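PDB 3MZ2: glycerophosphoryl diester phosphodiesterase from Parabacteroides distasonis, which probably hydrolyses glycerophosphodiesters to an alcohol and glycerol phosphate, using a TIM-barrel fold. Local coordinates for residues E183-T188 and M206-P211; G228-I233 and V260-S265; P46-E51 and I76-D81; I66-T71 and L135-K140. All blocks are in the same frame, centred on the assembly; numbering follows the deposited sequence. Where two conformers were deposited one is given.

Contact 1: E183-T188 and M206-P211; sequences EAFVKT and MAYVGP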
loop_
_atom_site.group_PDB
_atom_site.type_symbol
_atom_site.label_atom_id
_atom_site.label_comp_id
_atom_site.label_asym_id
_atom_site.label_seq_id
_atom_site.Cartn_x
_atom_site.Cartn_y
_atom_site.Cartn_z
ATOM N N GLU A 183 -9.410 7.729 -10.600
ATOM C CA GLU A 183 -10.359 7.199 -9.611
ATOM C C GLU A 183 -9.817 7.677 -8.244
ATOM O O GLU A 183 -8.752 7.286 -7.842
ATOM C CB GLU A 183 -10.446 5.671 -9.647
ATOM C CG GLU A 183 -11.353 5.176 -8.532
ATOM C CD GLU A 183 -11.411 3.692 -8.398
ATOM O OE1 GLU A 183 -11.789 3.025 -9.397
ATOM O OE2 GLU A 183 -11.157 3.238 -7.261
ATOM N N ALA A 184 -10.518 8.587 -7.611
ATOM C CA ALA A 184 -10.076 9.179 -6.346
ATOM C C ALA A 184 -10.878 8.643 -5.172
ATOM O O ALA A 184 -12.077 8.570 -5.240
ATOM C CB ALA A 184 -10.211 10.717 -6.424
ATOM N N PHE A 185 -10.210 8.249 -4.083
ATOM C CA PHE A 185 -10.893 7.925 -2.847
ATOM C C PHE A 185 -11.476 9.192 -2.252
ATOM O O PHE A 185 -10.741 10.149 -1.929
ATOM C CB PHE A 185 -9.927 7.269 -1.857
ATOM C CG PHE A 185 -9.665 5.796 -2.113
ATOM C CD1 PHE A 185 -9.403 5.352 -3.394
ATOM C CD2 PHE A 185 -9.610 4.887 -1.072
ATOM C CE1 PHE A 185 -9.214 4.002 -3.658
ATOM C CE2 PHE A 185 -9.371 3.515 -1.327
ATOM C CZ PHE A 185 -9.164 3.092 -2.632
ATOM N N VAL A 186 -12.791 9.219 -2.084
ATOM C CA VAL A 186 -13.450 10.411 -1.546
ATOM C C VAL A 186 -14.525 9.949 -0.601
ATOM O O VAL A 186 -15.681 9.882 -0.967
ATOM C CB VAL A 186 -14.087 11.363 -2.641
ATOM C CG1 VAL A 186 -14.331 12.728 -2.001
ATOM C CG2 VAL A 186 -13.237 11.503 -3.847
ATOM N N LYS A 187 -14.134 9.605 0.624
ATOM C CA LYS A 187 -15.071 8.930 1.531
ATOM C C LYS A 187 -15.748 9.868 2.535
ATOM O O LYS A 187 -16.711 9.484 3.187
ATOM C CB LYS A 187 -14.339 7.827 2.279
ATOM C CG LYS A 187 -13.737 6.778 1.367
ATOM C CD LYS A 187 -12.810 5.876 2.062
ATOM C CE LYS A 187 -13.409 4.598 2.506
ATOM N NZ LYS A 187 -12.514 3.948 3.533
ATOM N N THR A 188 -15.226 11.091 2.641
ATOM C CA THR A 188 -15.656 12.098 3.612
ATOM C C THR A 188 -15.653 13.529 3.046
ATOM O O THR A 188 -15.093 13.792 1.999
ATOM C CB THR A 188 -14.723 12.109 4.813
ATOM O OG1 THR A 188 -13.426 12.523 4.360
ATOM C CG2 THR A 188 -14.609 10.693 5.484
HETATM N N MSE A 206 -13.375 10.628 -10.974
HETATM C CA MSE A 206 -14.498 9.748 -10.617
HETATM C C MSE A 206 -14.200 9.320 -9.189
HETATM O O MSE A 206 -13.040 9.060 -8.875
HETATM C CB MSE A 206 -14.583 8.551 -11.580
HETATM C CG MSE A 206 -15.730 7.572 -11.289
HETATM SE SE MSE A 206 -15.118 6.154 -10.027
HETATM C CE MSE A 206 -14.161 5.138 -11.409
ATOM N N ALA A 207 -15.228 9.255 -8.333
ATOM C CA ALA A 207 -14.979 9.048 -6.914
ATOM C C ALA A 207 -15.390 7.699 -6.381
ATOM O O ALA A 207 -16.534 7.306 -6.577
ATOM C CB ALA A 207 -15.661 10.158 -6.094
ATOM N N TYR A 208 -14.463 7.065 -5.674
ATOM C CA TYR A 208 -14.716 5.887 -4.897
ATOM C C TYR A 208 -15.135 6.370 -3.512
ATOM O O TYR A 208 -14.371 7.111 -2.858
ATOM C CB TYR A 208 -13.463 5.003 -4.829
ATOM C CG TYR A 208 -13.608 3.874 -3.834
ATOM C CD1 TYR A 208 -14.645 2.957 -3.956
ATOM C CD2 TYR A 208 -12.775 3.765 -2.747
ATOM C CE1 TYR A 208 -14.838 1.952 -3.040
ATOM C CE2 TYR A 208 -12.937 2.719 -1.817
ATOM C CZ TYR A 208 -13.987 1.821 -1.997
ATOM O OH TYR A 208 -14.222 0.784 -1.099
ATOM N N VAL A 209 -16.382 6.073 -3.120
ATOM C CA VAL A 209 -16.907 6.553 -1.847
ATOM C C VAL A 209 -17.003 5.466 -0.770
ATOM O O VAL A 209 -17.545 5.717 0.285
ATOM C CB VAL A 209 -18.270 7.270 -1.999
ATOM C CG1 VAL A 209 -18.158 8.552 -2.957
ATOM C CG2 VAL A 209 -19.388 6.307 -2.534
ATOM N N GLY A 210 -16.523 4.243 -1.058
ATOM C CA GLY A 210 -16.424 3.233 -0.003
ATOM C C GLY A 210 -17.209 1.976 -0.314
ATOM O O GLY A 210 -17.715 1.806 -1.443
ATOM N N PRO A 211 -17.309 1.095 0.672
ATOM C CA PRO A 211 -17.909 -0.213 0.487
ATOM C C PRO A 211 -19.356 -0.281 0.901
ATOM O O PRO A 211 -19.970 -1.332 0.736
ATOM C CB PRO A 211 -17.031 -1.112 1.362
ATOM C CG PRO A 211 -16.685 -0.237 2.497
ATOM C CD PRO A 211 -16.455 1.124 1.884
#
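Tyr208 turns its ring edge onto the face of Phe185 in a T-shaped stack: the centroids are 4.7 Å apart, the planes meet at 64°, and Tyr208 CD2 stands over the centre of the Phe185 ring. The two side chains run side by side but leave the backbone differently, Tyr208 CG being anti to N (chi1 170°) and Phe185 CG lying beside N (chi1 -80°), which lets one ring present its rim to the other. Glu183 and Met206, modelled as selenomethionine, project from the same face of these parallel barrel strands. They lie alongside each other, with the methyl CE of Met206 3.8 Å from Glu183 OE1. The other Glu183 oxygen, OE2, comes within 3.8 Å of Tyr208 CB. On the reverse face Ala184 and Ala207 meet helix residues Tyr195 and Leu224, and Val186 CG2 packs on Ala207 CB at 3.6 Å. The backbones are joined by Ala184 N to Met206 O and Tyr208 N to Ala184 O. A third bond, Val186 N to Tyr208 O, is 2.7 Å long. A leucine in place of Phe185 would probably leave the Tyr208 edge without its aromatic face and freer to turn. The chemistry is thus divided: backbone hydrogen bonds fix the register, aromatic, carboxylate and selenomethionine side chains share one face, and small aliphatic groups fill the other, where buried Val186 O has no polar partner and meets Val209 CG1 instead.

Contact 2: G228-I233 and V260-S265; sequences GVMCMI and VDIIES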
loop_
_atom_site.group_PDB
_atom_site.type_symbol
_atom_site.label_atom_id
_atom_site.label_comp_id
_atom_site.label_asym_id
_atom_site.label_seq_id
_atom_site.Cartn_x
_atom_site.Cartn_y
_atom_site.Cartn_z
ATOM N N GLY A 228 -20.287 17.621 -10.353
ATOM C CA GLY A 228 -20.211 16.867 -11.606
ATOM C C GLY A 228 -19.530 15.515 -11.538
ATOM O O GLY A 228 -19.145 14.937 -12.568
ATOM N N VAL A 229 -19.396 14.999 -10.316
ATOM C CA VAL A 229 -18.607 13.796 -10.077
ATOM C C VAL A 229 -19.485 12.551 -9.862
ATOM O O VAL A 229 -20.365 12.571 -9.017
ATOM C CB VAL A 229 -17.672 14.009 -8.882
ATOM C CG1 VAL A 229 -16.891 12.741 -8.443
ATOM C CG2 VAL A 229 -16.677 15.134 -9.227
HETATM N N MSE A 230 -19.239 11.498 -10.635
HETATM C CA MSE A 230 -19.889 10.205 -10.431
HETATM C C MSE A 230 -19.247 9.451 -9.286
HETATM O O MSE A 230 -18.030 9.536 -9.113
HETATM C CB MSE A 230 -19.799 9.344 -11.676
HETATM C CG MSE A 230 -20.691 9.923 -12.718
HETATM SE SE MSE A 230 -20.721 9.121 -14.465
HETATM C CE MSE A 230 -21.909 7.613 -14.123
ATOM N N CYS A 231 -20.074 8.693 -8.570
ATOM C CA CYS A 231 -19.693 8.023 -7.327
ATOM C C CYS A 231 -19.863 6.496 -7.398
ATOM O O CYS A 231 -20.885 5.966 -7.885
ATOM C CB CYS A 231 -20.501 8.642 -6.149
ATOM S SG CYS A 231 -20.208 10.392 -5.923
HETATM N N MSE A 232 -18.850 5.839 -6.879
HETATM C CA MSE A 232 -18.738 4.394 -6.975
HETATM C C MSE A 232 -18.707 3.779 -5.591
HETATM O O MSE A 232 -17.922 4.187 -4.737
HETATM C CB MSE A 232 -17.450 4.023 -7.679
HETATM C CG MSE A 232 -17.369 2.543 -8.038
HETATM SE SE MSE A 232 -15.765 2.221 -9.047
HETATM C CE MSE A 232 -14.532 1.757 -7.612
ATOM N N ILE A 233 -19.544 2.767 -5.406
ATOM C CA ILE A 233 -19.444 1.831 -4.277
ATOM C C ILE A 233 -18.764 0.544 -4.706
ATOM O O ILE A 233 -19.050 0.010 -5.760
ATOM C CB ILE A 233 -20.878 1.472 -3.734
ATOM C CG1 ILE A 233 -21.509 2.686 -3.034
ATOM C CG2 ILE A 233 -20.871 0.236 -2.881
ATOM C CD1 ILE A 233 -20.899 2.988 -1.647
ATOM N N VAL A 260 -26.316 5.938 -6.229
ATOM C CA VAL A 260 -24.925 5.599 -6.583
ATOM C C VAL A 260 -24.849 5.304 -8.092
ATOM O O VAL A 260 -25.794 4.745 -8.720
ATOM C CB VAL A 260 -24.442 4.416 -5.761
ATOM C CG1 VAL A 260 -23.106 3.875 -6.308
ATOM C CG2 VAL A 260 -24.301 4.801 -4.255
ATOM N N ASP A 261 -23.744 5.737 -8.700
ATOM C CA ASP A 261 -23.583 5.774 -10.173
ATOM C C ASP A 261 -22.889 4.547 -10.712
ATOM O O ASP A 261 -23.165 4.104 -11.858
ATOM C CB ASP A 261 -22.848 7.056 -10.584
ATOM C CG ASP A 261 -23.499 8.302 -9.978
ATOM O OD1 ASP A 261 -24.708 8.500 -10.248
ATOM O OD2 ASP A 261 -22.841 8.954 -9.139
ATOM N N ILE A 262 -21.942 4.028 -9.925
ATOM C CA ILE A 262 -21.067 2.967 -10.390
ATOM C C ILE A 262 -20.965 1.919 -9.278
ATOM O O ILE A 262 -20.821 2.260 -8.121
ATOM C CB ILE A 262 -19.625 3.507 -10.745
ATOM C CG1 ILE A 262 -19.688 4.794 -11.616
ATOM C CG2 ILE A 262 -18.813 2.399 -11.395
ATOM C CD1 ILE A 262 -18.354 5.506 -11.848
ATOM N N ILE A 263 -21.107 0.643 -9.651
ATOM C CA ILE A 263 -20.793 -0.476 -8.733
ATOM C C ILE A 263 -19.514 -1.163 -9.186
ATOM O O ILE A 263 -19.434 -1.623 -10.367
ATOM C CB ILE A 263 -21.928 -1.489 -8.683
ATOM C CG1 ILE A 263 -23.113 -0.848 -7.972
ATOM C CG2 ILE A 263 -21.483 -2.737 -7.915
ATOM C CD1 ILE A 263 -24.433 -1.658 -8.111
ATOM N N GLU A 264 -18.509 -1.191 -8.320
ATOM C CA GLU A 264 -17.324 -2.038 -8.509
ATOM C C GLU A 264 -17.510 -3.348 -7.760
ATOM O O GLU A 264 -17.789 -3.348 -6.559
ATOM C CB GLU A 264 -16.051 -1.363 -8.013
ATOM C CG GLU A 264 -14.800 -2.212 -8.193
ATOM C CD GLU A 264 -13.628 -1.674 -7.401
ATOM O OE1 GLU A 264 -13.648 -1.724 -6.152
ATOM O OE2 GLU A 264 -12.710 -1.185 -8.022
ATOM N N SER A 265 -17.327 -4.462 -8.469
ATOM C CA SER A 265 -17.689 -5.772 -7.954
ATOM C C SER A 265 -16.791 -6.864 -8.457
ATOM O O SER A 265 -16.307 -6.800 -9.627
ATOM C CB SER A 265 -19.161 -6.052 -8.332
ATOM O OG SER A 265 -19.625 -7.327 -7.954
#
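In the beta-alpha-beta unit made by strand 231-234, helix 245-257 and strand 262-265 of the TIM barrel, Cys231 meets Asp261 where the two parallel strands begin. Asp261 OD2 takes the N-H of Cys231 at 2.8 Å through its anti lone pair, and also bonds His225, while OD1 forms a salt bridge with Arg30. The exchange is mutual, because Cys231 O receives two donors: Asp261 N, in the carbonyl plane, and Ile262 N, tilted 28° from it, each at 3.0 Å. Farther along, Ile233 N binds Ile262 O and Glu264 N binds Ile233 O at 2.9 Å, the regular ladder of a parallel pair. Met232, a selenomethionine, slants across Ile262, its CG 3.7 Å from Ile262 CB, and in one of its two conformers its methyl lies against Glu264, whose OE1 is held by Ser234. With Ile233 CG1 beside the backbone N (chi1 -70°), that branch meets Val260 CG2 at 3.7 Å, and the two side chains cross at about a right angle. Outside the pair, Val260 and Ile263 pack on Ile255 of helix 245-257, Cys231 rests on Ile221 and Leu224 of helix 215-226, and Met232 reaches Tyr208 on the adjoining strand 205-210.

Contact 3: P46-E51 and I76-D81; sequences PENSME and IVLFHD. With SO4 (sulfate ion), chain C.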
loop_
_atom_site.group_PDB
_atom_site.type_symbol
_atom_site.label_atom_id
_atom_site.label_comp_id
_atom_site.label_asym_id
_atom_site.label_seq_id
_atom_site.Cartn_x
_atom_site.Cartn_y
_atom_site.Cartn_z
ATOM N N PRO A 46 -10.324 -16.475 -13.689
ATOM C CA PRO A 46 -9.521 -15.870 -12.646
ATOM C C PRO A 46 -9.477 -14.328 -12.629
ATOM O O PRO A 46 -9.658 -13.667 -13.658
ATOM C CB PRO A 46 -8.120 -16.414 -12.948
ATOM C CG PRO A 46 -8.324 -17.602 -13.849
ATOM C CD PRO A 46 -9.516 -17.256 -14.644
ATOM N N GLU A 47 -9.233 -13.772 -11.457
ATOM C CA GLU A 47 -8.835 -12.356 -11.274
ATOM C C GLU A 47 -7.699 -11.999 -12.182
ATOM O O GLU A 47 -6.850 -12.862 -12.445
ATOM C CB GLU A 47 -8.231 -12.176 -9.880
ATOM C CG GLU A 47 -9.179 -12.172 -8.811
ATOM C CD GLU A 47 -8.529 -12.084 -7.441
ATOM O OE1 GLU A 47 -7.328 -11.678 -7.265
ATOM O OE2 GLU A 47 -9.294 -12.378 -6.511
ATOM N N ASN A 48 -7.664 -10.735 -12.612
ATOM C CA ASN A 48 -6.502 -10.186 -13.338
ATOM C C ASN A 48 -6.070 -11.090 -14.499
ATOM O O ASN A 48 -4.887 -11.404 -14.673
ATOM C CB ASN A 48 -5.342 -9.918 -12.361
ATOM C CG ASN A 48 -5.540 -8.662 -11.542
ATOM O OD1 ASN A 48 -5.632 -7.558 -12.086
ATOM N ND2 ASN A 48 -5.565 -8.805 -10.209
ATOM N N SER A 49 -7.049 -11.475 -15.303
ATOM C CA SER A 49 -6.784 -12.289 -16.476
ATOM C C SER A 49 -7.467 -11.697 -17.679
ATOM O O SER A 49 -8.550 -11.127 -17.576
ATOM C CB SER A 49 -7.242 -13.740 -16.277
ATOM O OG SER A 49 -8.661 -13.890 -16.389
HETATM N N MSE A 50 -6.811 -11.812 -18.824
HETATM C CA MSE A 50 -7.376 -11.269 -20.071
HETATM C C MSE A 50 -8.693 -11.954 -20.358
HETATM O O MSE A 50 -9.648 -11.343 -20.845
HETATM C CB MSE A 50 -6.451 -11.555 -21.230
HETATM C CG MSE A 50 -5.069 -11.035 -21.095
HETATM SE SE MSE A 50 -5.129 -9.071 -21.064
HETATM C CE MSE A 50 -5.868 -8.842 -22.865
ATOM N N GLU A 51 -8.729 -13.245 -20.076
ATOM C CA GLU A 51 -9.912 -14.060 -20.369
ATOM C C GLU A 51 -11.118 -13.564 -19.572
ATOM O O GLU A 51 -12.245 -13.515 -20.073
ATOM C CB GLU A 51 -9.604 -15.535 -20.066
ATOM C CG GLU A 51 -8.612 -16.156 -21.046
ATOM C CD GLU A 51 -7.126 -15.934 -20.702
ATOM O OE1 GLU A 51 -6.807 -15.280 -19.685
ATOM O OE2 GLU A 51 -6.266 -16.423 -21.473
ATOM N N ILE A 76 6.032 -5.245 -15.679
ATOM C CA ILE A 76 4.765 -5.061 -14.984
ATOM C C ILE A 76 3.727 -6.100 -15.450
ATOM O O ILE A 76 3.347 -6.150 -16.642
ATOM C CB ILE A 76 4.181 -3.635 -15.171
ATOM C CG1 ILE A 76 5.191 -2.567 -14.787
ATOM C CG2 ILE A 76 2.870 -3.471 -14.358
ATOM C CD1 ILE A 76 4.793 -1.226 -15.312
ATOM N N VAL A 77 3.275 -6.917 -14.485
ATOM C CA VAL A 77 2.225 -7.909 -14.707
ATOM C C VAL A 77 0.999 -7.582 -13.846
ATOM O O VAL A 77 1.071 -6.733 -12.986
ATOM C CB VAL A 77 2.742 -9.344 -14.412
ATOM C CG1 VAL A 77 3.879 -9.728 -15.330
ATOM C CG2 VAL A 77 3.194 -9.498 -12.944
ATOM N N LEU A 78 -0.141 -8.234 -14.119
ATOM C CA LEU A 78 -1.355 -8.027 -13.338
ATOM C C LEU A 78 -1.488 -9.215 -12.402
ATOM O O LEU A 78 -1.638 -10.332 -12.883
ATOM C CB LEU A 78 -2.577 -7.994 -14.247
ATOM C CG LEU A 78 -2.504 -6.962 -15.365
ATOM C CD1 LEU A 78 -3.807 -6.876 -16.139
ATOM C CD2 LEU A 78 -2.096 -5.608 -14.874
ATOM N N PHE A 79 -1.461 -8.958 -11.103
ATOM C CA PHE A 79 -1.547 -9.991 -10.099
ATOM C C PHE A 79 -1.719 -9.301 -8.735
ATOM O O PHE A 79 -0.878 -8.478 -8.354
ATOM C CB PHE A 79 -0.259 -10.853 -10.087
ATOM C CG PHE A 79 -0.439 -12.159 -9.395
ATOM C CD1 PHE A 79 -0.956 -13.251 -10.088
ATOM C CD2 PHE A 79 -0.142 -12.297 -8.050
ATOM C CE1 PHE A 79 -1.162 -14.440 -9.457
ATOM C CE2 PHE A 79 -0.366 -13.496 -7.420
ATOM C CZ PHE A 79 -0.858 -14.564 -8.132
ATOM N N HIS A 80 -2.766 -9.645 -7.995
ATOM C CA HIS A 80 -3.077 -8.890 -6.778
ATOM C C HIS A 80 -2.150 -9.153 -5.582
ATOM O O HIS A 80 -1.614 -8.227 -4.999
ATOM C CB HIS A 80 -4.529 -9.111 -6.351
ATOM C CG HIS A 80 -4.882 -8.387 -5.085
ATOM N ND1 HIS A 80 -4.675 -8.951 -3.839
ATOM C CD2 HIS A 80 -5.299 -7.120 -4.861
ATOM C CE1 HIS A 80 -5.023 -8.074 -2.909
ATOM N NE2 HIS A 80 -5.426 -6.967 -3.501
ATOM N N ASP A 81 -2.020 -10.417 -5.218
ATOM C CA ASP A 81 -1.399 -10.812 -3.934
ATOM C C ASP A 81 0.116 -10.749 -3.943
ATOM O O ASP A 81 0.760 -10.821 -5.001
ATOM C CB ASP A 81 -1.780 -12.236 -3.539
ATOM C CG ASP A 81 -3.248 -12.418 -3.250
ATOM O OD1 ASP A 81 -4.006 -11.423 -3.095
ATOM O OD2 ASP A 81 -3.670 -13.591 -3.196
HETATM S S SO4 C . -8.447 -4.748 -3.210
HETATM O O1 SO4 C . -8.104 -5.315 -4.515
HETATM O O2 SO4 C . -9.310 -3.588 -3.439
HETATM O O3 SO4 C . -9.165 -5.709 -2.352
HETATM O O4 SO4 C . -7.173 -4.459 -2.505
HETATM O O HOH W 1 -4.882 -11.393 -8.708
HETATM O O HOH W 2 -3.129 -12.648 -12.821
#
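Asn48 lays its side chain across Leu78 at about a right angle, CB and the amide oxygen both against Leu78 CB, with OD1 3.8 Å away. The two segments belong to the TIM-barrel domain, strand 76-78 running antiparallel beside barrel strand 63-70, and His80-Asp81 supplies the HD pair of the HR...ExD...HD signature of the glycerophosphodiester phosphodiesterases. The Asn48 amide is nearly coplanar with the His80 ring, and its ND2, bonded to Asp67, passes 4.0 Å from His80 CB. Glu47 approaches differently: its carboxylate is turned 88° to the ring, OE1 is near His80 CB, and OE2 is held in salt bridges by Arg38, Arg41 and Arg86. Water joins the segments. One molecule donates to Glu47 OE1 and accepts from Asn48 ND2 and from His80 N, at 2.8 Å; another donates to the carbonyls of Asn48 and Leu78. His80 CG is anti to N (chi1 178°), which carries the ring toward the sulfate that His37 and Arg38 also bind. That ion, probably from the crystallisation liquor, takes the NE2 hydrogen bond through O4 at 3.2 Å. An alanine in place of His80 would probably cost the sulfate one of its donors and deprive Asp81 OD1 of the ND1 hydrogen bond. At the other ring nitrogen, ND1 donates to Asp81 OD1 at 2.7 Å, in the plane of the imidazole and on the anti side of the carboxylate.

Contact 4: I66-T71 and L135-K140; sequences IDPRLT and LILDKK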
loop_
_atom_site.group_PDB
_atom_site.type_symbol
_atom_site.label_atom_id
_atom_site.label_comp_id
_atom_site.label_asym_id
_atom_site.label_seq_id
_atom_site.Cartn_x
_atom_site.Cartn_y
_atom_site.Cartn_z
ATOM N N ILE A 66 -7.472 -3.068 -12.004
ATOM C CA ILE A 66 -6.479 -4.120 -12.088
ATOM C C ILE A 66 -5.283 -3.805 -11.186
ATOM O O ILE A 66 -5.103 -2.656 -10.716
ATOM C CB ILE A 66 -6.069 -4.350 -13.582
ATOM C CG1 ILE A 66 -5.465 -3.090 -14.195
ATOM C CG2 ILE A 66 -7.314 -4.789 -14.384
ATOM C CD1 ILE A 66 -4.980 -3.198 -15.668
ATOM N N ASP A 67 -4.450 -4.827 -10.976
ATOM C CA ASP A 67 -3.364 -4.810 -10.000
ATOM C C ASP A 67 -1.972 -4.981 -10.645
ATOM O O ASP A 67 -1.459 -6.100 -10.731
ATOM C CB ASP A 67 -3.579 -5.947 -8.963
ATOM C CG ASP A 67 -4.899 -5.813 -8.226
ATOM O OD1 ASP A 67 -5.030 -4.800 -7.505
ATOM O OD2 ASP A 67 -5.763 -6.696 -8.361
ATOM N N PRO A 68 -1.348 -3.873 -11.093
ATOM C CA PRO A 68 -0.006 -3.934 -11.673
ATOM C C PRO A 68 1.059 -4.137 -10.603
ATOM O O PRO A 68 1.016 -3.516 -9.540
ATOM C CB PRO A 68 0.178 -2.575 -12.372
ATOM C CG PRO A 68 -1.030 -1.788 -12.118
ATOM C CD PRO A 68 -1.885 -2.506 -11.105
ATOM N N ARG A 69 1.973 -5.059 -10.865
ATOM C CA ARG A 69 3.099 -5.288 -9.987
ATOM C C ARG A 69 4.276 -5.869 -10.781
ATOM O O ARG A 69 4.155 -6.272 -11.932
ATOM C CB ARG A 69 2.749 -6.212 -8.803
ATOM C CG ARG A 69 2.404 -7.607 -9.180
ATOM C CD ARG A 69 2.412 -8.584 -7.989
ATOM N NE ARG A 69 1.552 -8.194 -6.845
ATOM C CZ ARG A 69 2.010 -7.755 -5.682
ATOM N NH1 ARG A 69 3.304 -7.555 -5.489
ATOM N NH2 ARG A 69 1.141 -7.452 -4.728
ATOM N N LEU A 70 5.407 -5.907 -10.127
ATOM C CA LEU A 70 6.683 -6.144 -10.789
ATOM C C LEU A 70 7.230 -7.568 -10.666
ATOM O O LEU A 70 7.183 -8.194 -9.610
ATOM C CB LEU A 70 7.726 -5.174 -10.215
ATOM C CG LEU A 70 7.567 -3.697 -10.474
ATOM C CD1 LEU A 70 8.605 -2.870 -9.666
ATOM C CD2 LEU A 70 7.656 -3.431 -11.985
ATOM N N THR A 71 7.812 -8.050 -11.750
ATOM C CA THR A 71 8.521 -9.326 -11.766
ATOM C C THR A 71 9.960 -9.116 -11.353
ATOM O O THR A 71 10.393 -7.967 -11.131
ATOM C CB THR A 71 8.536 -9.912 -13.177
ATOM O OG1 THR A 71 9.276 -9.039 -14.039
ATOM C CG2 THR A 71 7.111 -10.087 -13.730
ATOM N N LEU A 135 -9.170 0.843 -18.314
ATOM C CA LEU A 135 -8.551 0.172 -17.209
ATOM C C LEU A 135 -8.287 1.177 -16.094
ATOM O O LEU A 135 -8.020 2.380 -16.345
ATOM C CB LEU A 135 -7.206 -0.425 -17.687
ATOM C CG LEU A 135 -7.240 -1.380 -18.888
ATOM C CD1 LEU A 135 -5.818 -1.814 -19.255
ATOM C CD2 LEU A 135 -8.161 -2.540 -18.617
ATOM N N ILE A 136 -8.322 0.707 -14.862
ATOM C CA ILE A 136 -8.128 1.542 -13.696
ATOM C C ILE A 136 -7.040 0.897 -12.839
ATOM O O ILE A 136 -7.204 -0.234 -12.358
ATOM C CB ILE A 136 -9.427 1.726 -12.891
ATOM C CG1 ILE A 136 -10.537 2.231 -13.823
ATOM C CG2 ILE A 136 -9.134 2.728 -11.698
ATOM C CD1 ILE A 136 -11.980 2.345 -13.156
ATOM N N LEU A 137 -5.902 1.566 -12.730
ATOM C CA LEU A 137 -4.716 0.991 -12.108
ATOM C C LEU A 137 -4.691 1.228 -10.598
ATOM O O LEU A 137 -4.573 2.375 -10.110
ATOM C CB LEU A 137 -3.416 1.551 -12.699
ATOM C CG LEU A 137 -3.279 1.462 -14.233
ATOM C CD1 LEU A 137 -1.853 1.906 -14.672
ATOM C CD2 LEU A 137 -3.627 0.085 -14.799
ATOM N N ASP A 138 -4.699 0.135 -9.849
ATOM C CA ASP A 138 -4.448 0.227 -8.414
ATOM C C ASP A 138 -2.911 0.301 -8.230
ATOM O O ASP A 138 -2.149 0.272 -9.202
ATOM C CB ASP A 138 -5.085 -0.977 -7.709
ATOM C CG ASP A 138 -5.264 -0.769 -6.206
ATOM O OD1 ASP A 138 -5.065 0.358 -5.708
ATOM O OD2 ASP A 138 -5.628 -1.763 -5.538
ATOM N N LYS A 139 -2.451 0.491 -7.015
ATOM C CA LYS A 139 -1.044 0.652 -6.696
ATOM C C LYS A 139 -0.611 -0.558 -5.890
ATOM O O LYS A 139 -1.228 -0.805 -4.837
ATOM C CB LYS A 139 -0.894 1.939 -5.842
ATOM C CG LYS A 139 0.426 2.107 -5.050
ATOM C CD LYS A 139 0.510 3.507 -4.429
ATOM C CE LYS A 139 1.931 3.921 -4.056
ATOM N NZ LYS A 139 2.053 5.414 -4.024
ATOM N N LYS A 140 0.425 -1.262 -6.364
ATOM C CA LYS A 140 1.135 -2.253 -5.575
ATOM C C LYS A 140 2.581 -1.766 -5.443
ATOM O O LYS A 140 2.854 -0.865 -4.655
ATOM C CB LYS A 140 1.042 -3.650 -6.223
ATOM C CG LYS A 140 -0.391 -4.152 -6.474
ATOM C CD LYS A 140 -1.058 -4.668 -5.209
ATOM C CE LYS A 140 -2.531 -4.891 -5.434
ATOM N NZ LYS A 140 -3.199 -3.621 -5.812
HETATM O O HOH W 3 1.693 -0.953 -8.766
#
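The chains at Ile66 and Leu137 run parallel and are tied by two nearly straight backbone bonds, Ile66 N to Ile136 O at 2.9 Å and Asp138 N to Ile66 O at 3.0 Å. Ile66 and Leu137 lie side by side and point the same way. Because CG1 of Ile66 sits between its backbone N and carbonyl carbon (chi1 61°), the methyl CD1 is brought to 3.7 Å from Leu137 CD2 and also touches Leu135 CD1. Pro68 slants over Leu137, CG toward CB, and its CD rests against the carbonyl oxygen of Asp138. These are neighbouring strands of the TIM barrel, 63-70 and 135-137, and Asp67 with Glu65 forms the ExD element of the family signature. Beyond Ile66 and Leu137 the contact turns polar. Lys140, bent at chi2 and chi4, brings NZ between two carboxylates: in the conformer described here it makes a salt bridge with Asp67 OD1 at 2.8 Å, from the anti side and 31° out of the carboxylate plane, and a weak one with Asp138 OD2. The ammonium probably eases the closeness of the two acids, whose oxygens Asp67 OD1 and Asp138 OD2 are 3.7 Å apart. The aliphatic part of Lys140 passes over one face of the Arg69 guanidinium, with CD 3.6 Å from Arg69 NH2, while that guanidinium is anchored by Phe79 O, His80 O and Asp82. Beside them a water donates to Pro68 O and accepts from Lys140 N, linking the two backbones beyond the direct bonds.

In the fold
All four contacts reach one curled sheet, contact 3 through strand 76-78. Contacts 1 and 2 are consecutive, their centres 8 Å apart, and Ala207 O probably bonds Met232 N at 2.8 Å. Contacts 3 and 4, about 9 Å apart between centres, are linked by Val77 N to Arg69 O and Asn48 ND2 to Asp67 OD2, each 2.8 Å and probably a hydrogen bond. Between these pairs only contacts 1 and 4 touch, Glu183 OE1 packing on Ile136 CG2 at 3.5 Å. The sulfate bound by His80 of contact 3 lies about 4 Å from the side chain of Asp67 (contact 4) and about 5 Å from that of Glu264 (contact 2), consistent with a phosphate-binding pocket at the barrel mouth.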